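Tol-Pal system protein TolA (PDB 1LR0) forms part of the Tol-Pal system, which probably takes part in outer membrane invagination during cell division and in maintaining outer membrane integrity. Local coordinates at residues 35-40 with 89-94. Residues are numbered along the deposited sequence; the frame is centred on the assembly and turned at random.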
loop_
_atom_site.group_PDB
_atom_site.type_symbol
_atom_site.label_atom_id
_atom_site.label_comp_id
_atom_site.label_asym_id
_atom_site.label_seq_id
_atom_site.Cartn_x
_atom_site.Cartn_y
_atom_site.Cartn_z
ATOM N N VAL A 35 -1.039 -1.294 -5.343
ATOM C CA VAL A 35 -2.148 -0.829 -6.140
ATOM C C VAL A 35 -2.187 -1.597 -7.466
ATOM O O VAL A 35 -3.255 -2.087 -7.874
ATOM C CB VAL A 35 -2.103 0.749 -6.332
ATOM C CG1 VAL A 35 -3.059 1.107 -7.415
ATOM C CG2 VAL A 35 -2.582 1.444 -5.011
ATOM N N ASN A 36 -1.045 -1.776 -8.114
ATOM C CA ASN A 36 -1.068 -2.479 -9.388
ATOM C C ASN A 36 -1.503 -3.937 -9.220
ATOM O O ASN A 36 -2.273 -4.466 -10.012
ATOM C CB ASN A 36 0.268 -2.402 -10.088
ATOM C CG ASN A 36 0.498 -0.982 -10.820
ATOM O OD1 ASN A 36 0.698 -0.959 -12.003
ATOM N ND2 ASN A 36 0.349 0.122 -10.112
ATOM N N LEU A 37 -1.012 -4.571 -8.161
ATOM C CA LEU A 37 -1.326 -6.023 -7.968
ATOM C C LEU A 37 -2.788 -6.238 -7.652
ATOM O O LEU A 37 -3.439 -7.165 -8.188
ATOM C CB LEU A 37 -0.421 -6.624 -6.883
ATOM C CG LEU A 37 1.077 -6.635 -7.227
ATOM C CD1 LEU A 37 1.870 -7.197 -5.975
ATOM C CD2 LEU A 37 1.253 -7.491 -8.395
ATOM N N VAL A 38 -3.351 -5.339 -6.833
ATOM C CA VAL A 38 -4.776 -5.362 -6.495
ATOM C C VAL A 38 -5.577 -5.048 -7.751
ATOM O O VAL A 38 -6.555 -5.677 -8.026
ATOM C CB VAL A 38 -5.101 -4.401 -5.397
ATOM C CG1 VAL A 38 -6.584 -4.296 -5.144
ATOM C CG2 VAL A 38 -4.343 -4.736 -4.107
ATOM N N SER A 39 -5.108 -4.144 -8.571
ATOM C CA SER A 39 -5.855 -3.819 -9.772
ATOM C C SER A 39 -5.941 -5.044 -10.683
ATOM O O SER A 39 -6.948 -5.319 -11.323
ATOM C CB SER A 39 -5.135 -2.678 -10.541
ATOM O OG SER A 39 -5.141 -1.451 -9.807
ATOM N N GLN A 40 -4.861 -5.791 -10.782
ATOM C CA GLN A 40 -4.859 -6.948 -11.628
ATOM C C GLN A 40 -5.790 -7.997 -11.165
ATOM O O GLN A 40 -6.422 -8.686 -11.981
ATOM C CB GLN A 40 -3.490 -7.602 -11.556
ATOM C CG GLN A 40 -2.534 -7.072 -12.525
ATOM C CD GLN A 40 -1.100 -7.324 -12.071
ATOM O OE1 GLN A 40 -0.268 -6.455 -12.306
ATOM N NE2 GLN A 40 -0.816 -8.500 -11.458
ATOM N N ARG A 89 -7.059 -9.746 -1.014
ATOM C CA ARG A 89 -6.792 -11.178 -0.572
ATOM C C ARG A 89 -6.281 -12.039 -1.752
ATOM O O ARG A 89 -5.376 -12.897 -1.635
ATOM C CB ARG A 89 -8.010 -11.790 0.090
ATOM C CG ARG A 89 -8.590 -11.065 1.235
ATOM C CD ARG A 89 -7.579 -10.936 2.314
ATOM N NE ARG A 89 -7.121 -12.261 2.793
ATOM C CZ ARG A 89 -7.661 -12.926 3.793
ATOM N NH1 ARG A 89 -8.666 -12.444 4.533
ATOM N NH2 ARG A 89 -7.134 -14.084 4.065
ATOM N N ASN A 90 -6.814 -11.821 -2.942
ATOM C CA ASN A 90 -6.434 -12.560 -4.054
ATOM C C ASN A 90 -5.002 -12.310 -4.542
ATOM O O ASN A 90 -4.449 -13.105 -5.310
ATOM C CB ASN A 90 -7.467 -12.325 -5.123
ATOM C CG ASN A 90 -8.715 -13.115 -4.917
ATOM O OD1 ASN A 90 -8.689 -14.181 -4.332
ATOM N ND2 ASN A 90 -9.824 -12.598 -5.432
ATOM N N VAL A 91 -4.393 -11.211 -4.140
ATOM C CA VAL A 91 -3.051 -10.974 -4.549
ATOM C C VAL A 91 -2.166 -12.017 -3.893
ATOM O O VAL A 91 -1.176 -12.428 -4.490
ATOM C CB VAL A 91 -2.591 -9.637 -4.084
ATOM C CG1 VAL A 91 -1.152 -9.487 -4.133
ATOM C CG2 VAL A 91 -3.309 -8.492 -4.840
ATOM N N GLY A 92 -2.542 -12.423 -2.678
ATOM C CA GLY A 92 -1.911 -13.572 -2.011
ATOM C C GLY A 92 -0.666 -13.224 -1.195
ATOM O O GLY A 92 -0.613 -13.332 0.004
ATOM N N ARG A 93 0.294 -12.681 -1.917
ATOM C CA ARG A 93 1.623 -12.311 -1.398
ATOM C C ARG A 93 2.353 -11.231 -2.156
ATOM O O ARG A 93 2.327 -11.204 -3.360
ATOM C CB ARG A 93 2.546 -13.539 -1.325
ATOM C CG ARG A 93 2.706 -14.354 -2.616
ATOM C CD ARG A 93 3.474 -15.681 -2.450
ATOM N NE ARG A 93 4.805 -15.543 -1.954
ATOM C CZ ARG A 93 5.866 -15.480 -2.724
ATOM N NH1 ARG A 93 5.736 -15.514 -4.016
ATOM N NH2 ARG A 93 7.066 -15.432 -2.205
ATOM N N ILE A 94 3.141 -10.483 -1.432
ATOM C CA ILE A 94 3.961 -9.437 -1.981
ATOM C C ILE A 94 5.371 -9.621 -1.435
ATOM O O ILE A 94 5.707 -8.846 -0.509
ATOM C CB ILE A 94 3.346 -8.028 -1.623
ATOM C CG1 ILE A 94 1.882 -8.022 -2.082
ATOM C CG2 ILE A 94 4.091 -7.018 -2.391
ATOM C CD1 ILE A 94 1.161 -6.699 -1.882
#
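Behind the surface where L37 and V38 meet V91, two donors of one residue grip the carbonyl oxygen of V35. The helical bond from S39 N to V35 O measures 2.9 Å, and S39 OG adds a second at 2.8 Å. The hydroxyl stands 42° out of the carbonyl plane, on the face opposite the amide, and thus bonds back within its own helix; separately, the CB bond of S39 points away from 89-94. The side chains of 35-40 that touch 89-94 are L37 and V38, both apolar. V38 and V91 mark the closest backbone approach, with CA atoms 6.2 Å apart. V91 does most of the touching from its segment, and its two methyls divide the work. CG1, anti to the backbone N (chi1 164°), rests 4.0 Å from L37 CB. CG2 settles over the L37-V38 peptide, 3.6 Å from L37 O and 3.7 Å from V38 N, and also meets V38 CG2 at 4.0 Å, where the two valine side chains cross nearly at right angles. Further along, L37 reaches past V91 to I94: its CD1 lies 4.0 Å from I94 CG1, and the two side chains run past each other in opposite directions. G92, with phi 88°, is where the chain leaves helical geometry, which is consistent with V91 and I94 both turning toward L37; backbone bonds from G92 to I66 and from I94 to G64 tie this turn to the β-hairpin. V38 also touches F116 of strand 111-116, linking the contact to the three-stranded antiparallel sheet of this periplasmic TonB-like C-terminal domain. With just 167 Å² buried and a methyl or methylene group in each contact, residues 35-40 and 89-94 are held by van der Waals contacts, probably with a hydrophobic contribution, without directional polar bonds between them.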